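Local atomic coordinates of PKD domain (PDB entry 6AEM), a protein that forms an immunoglobulin-like calcium-binding domain of the Vibrio anguillarum protease Epp, although its wider function remains unknown. Residues V68-D71 with K72-N76. Numbering follows the deposited sequence.
With CA (calcium ion), chain C.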
ATOM      1  N   VAL A  68      -4.260  -5.310  -4.241  1.00  9.03           N
ATOM      2  CA  VAL A  68      -3.648  -5.703  -5.512  1.00  9.40           C
ATOM      3  C   VAL A  68      -4.567  -6.665  -6.250  1.00  9.92           C
ATOM      4  O   VAL A  68      -5.325  -7.404  -5.626  1.00  9.64           O
ATOM      5  CB  VAL A  68      -2.218  -6.279  -5.350  1.00 10.82           C
ATOM      6  CG1 VAL A  68      -1.302  -5.286  -4.686  1.00 11.44           C
ATOM      7  CG2 VAL A  68      -2.242  -7.607  -4.578  1.00 11.18           C
ATOM      8  N   THR A  69      -4.454  -6.671  -7.574  1.00  9.29           N
ATOM      9  CA  THR A  69      -5.267  -7.506  -8.462  1.00  9.59           C
ATOM     10  C   THR A  69      -4.352  -8.322  -9.374  1.00 10.39           C
ATOM     11  O   THR A  69      -3.396  -7.773  -9.924  1.00 11.18           O
ATOM     12  CB  THR A  69      -6.195  -6.612  -9.343  1.00  9.79           C
ATOM     13  OG1 THR A  69      -6.976  -5.751  -8.491  1.00 10.86           O
ATOM     14  CG2 THR A  69      -7.143  -7.425 -10.202  1.00  9.86           C
ATOM     15  N   ASP A  70      -4.674  -9.603  -9.584  1.00 10.37           N
ATOM     16  CA  ASP A  70      -3.875 -10.452 -10.460  1.00 10.43           C
ATOM     17  C   ASP A  70      -4.468 -10.510 -11.877  1.00 10.85           C
ATOM     18  O   ASP A  70      -5.461  -9.854 -12.208  1.00 10.79           O
ATOM     19  CB  ASP A  70      -3.575 -11.828  -9.851  1.00 10.10           C
ATOM     20  CG  ASP A  70      -4.753 -12.808  -9.897  1.00 10.96           C
ATOM     21  OD1 ASP A  70      -5.809 -12.523 -10.538  1.00 10.97           O
ATOM     22  OD2 ASP A  70      -4.598 -13.886  -9.250  1.00 11.38           O
ATOM     23  N   ASP A  71      -3.795 -11.274 -12.742  1.00 10.79           N
ATOM     24  CA  ASP A  71      -4.118 -11.410 -14.168  1.00 12.38           C
ATOM     25  C   ASP A  71      -5.455 -12.084 -14.420  1.00 12.51           C
ATOM     26  O   ASP A  71      -5.948 -12.030 -15.553  1.00 13.50           O
ATOM     27  CB  ASP A  71      -3.002 -12.175 -14.900  1.00 12.57           C
ATOM     28  CG  ASP A  71      -2.718 -13.532 -14.277  1.00 14.12           C
ATOM     29  OD1 ASP A  71      -2.198 -13.599 -13.152  1.00 13.94           O
ATOM     30  OD2 ASP A  71      -3.003 -14.536 -14.945  1.00 15.24           O
ATOM     31  N   LYS A  72      -6.044 -12.706 -13.391  1.00 11.76           N
ATOM     32  CA  LYS A  72      -7.373 -13.313 -13.484  1.00 13.00           C
ATOM     33  C   LYS A  72      -8.459 -12.479 -12.808  1.00 12.76           C
ATOM     34  O   LYS A  72      -9.644 -12.862 -12.825  1.00 14.38           O
ATOM     35  CB  LYS A  72      -7.341 -14.728 -12.891  1.00 14.37           C
ATOM     36  CG  LYS A  72      -6.297 -15.631 -13.501  1.00 17.02           C
ATOM     37  CD  LYS A  72      -6.595 -15.944 -14.936  1.00 20.23           C
ATOM     38  CE  LYS A  72      -5.589 -16.964 -15.484  1.00 24.66           C
ATOM     39  NZ  LYS A  72      -5.635 -16.990 -16.960  1.00 28.39           N
ATOM     40  N   GLY A  73      -8.093 -11.345 -12.208  1.00 11.67           N
ATOM     41  CA  GLY A  73      -9.035 -10.483 -11.530  1.00 12.19           C
ATOM     42  C   GLY A  73      -9.209 -10.767 -10.056  1.00 12.46           C
ATOM     43  O   GLY A  73      -9.994 -10.087  -9.406  1.00 12.70           O
ATOM     44  N   ALA A  74      -8.447 -11.697  -9.497  1.00 11.89           N
ATOM     45  CA  ALA A  74      -8.523 -11.949  -8.065  1.00 10.59           C
ATOM     46  C   ALA A  74      -7.795 -10.845  -7.308  1.00  9.79           C
ATOM     47  O   ALA A  74      -6.846 -10.245  -7.815  1.00 10.43           O
ATOM     48  CB  ALA A  74      -7.913 -13.295  -7.698  1.00 10.62           C
ATOM     49  N   THR A  75      -8.241 -10.580  -6.074  1.00  9.93           N
ATOM     50  CA  THR A  75      -7.702  -9.488  -5.273  1.00 10.88           C
ATOM     51  C   THR A  75      -7.335  -9.941  -3.868  1.00 10.21           C
ATOM     52  O   THR A  75      -7.717 -11.005  -3.404  1.00 11.33           O
ATOM     53  CB  THR A  75      -8.693  -8.314  -5.158  1.00 12.54           C
ATOM     54  OG1 THR A  75      -9.894  -8.755  -4.509  1.00 15.29           O
ATOM     55  CG2 THR A  75      -9.094  -7.800  -6.537  1.00 12.91           C
ATOM     56  N   ASN A  76      -6.549  -9.092  -3.204  1.00  9.43           N
ATOM     57  CA  ASN A  76      -6.321  -9.228  -1.776  1.00  9.61           C
ATOM     58  C   ASN A  76      -5.933  -7.848  -1.267  1.00  9.30           C
ATOM     59  O   ASN A  76      -5.332  -7.053  -2.004  1.00  9.58           O
ATOM     60  CB  ASN A  76      -5.249 -10.261  -1.393  1.00 11.65           C
ATOM     61  CG  ASN A  76      -5.840 -11.622  -0.950  1.00 13.57           C
ATOM     62  OD1 ASN A  76      -6.873 -11.724  -0.252  1.00 13.87           O
ATOM     63  ND2 ASN A  76      -5.138 -12.689  -1.331  1.00 14.73           N
TER
HETATM   64 CA    CA C 101      -2.937 -15.628  -9.244  1.00 11.48          CA
HETATM   65  O   HOH W   1      -3.188 -14.580 -17.576  1.00 29.01           O
HETATM   66  O   HOH W   2      -3.039 -15.666 -11.628  1.00 14.33           O
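Asp70 OD1 accepts two backbone N-H groups from the residues that follow it, Lys72 N to Asp70 OD1 at 2.9 Å and Ala74 N to Asp70 OD1 at 3.0 Å, the donors arriving from opposite faces of the carboxylate plane, each well tilted out of it. OD2 of Asp70 binds the calcium ion at 2.4 Å. With chi1 at 77°, CG is tucked over the backbone, which brings the carboxylate in over the residues that follow; the paired N-H bonds and the metal then fix its rotation. Ala74 CB packs against the same carboxylate.

Asp70 to Gly73 is a type I beta turn, closed by Gly73 N to Asp70 O, and it tips the hairpin of strands 60-70 and 75-84 in this PKD domain. The calcium beside it is also held by Asn5 OD1, the main-chain O of Gln6, Asp29, Asp31 and a water. Behind the turn, Asp70 N gives a 2.9 Å bond to Ala74 O, and Val68 and Asn76 form a hydrogen-bonded antiparallel pair, both N-H groups used. The next pair toward the turn, Thr69 with Thr75, is non-hydrogen-bonded; both side chains leave the same face, with Thr69 OG1 3.5 Å from Thr75 CG2.

Asp71 OD1 accepts from the calcium-bound water at 2.7 Å and from Glu33 N. Its OD2 takes a second water, which Lys72 NZ reaches weakly; Lys72 NZ, 4.1 Å from Asp71 OD2, is too far for a salt bridge.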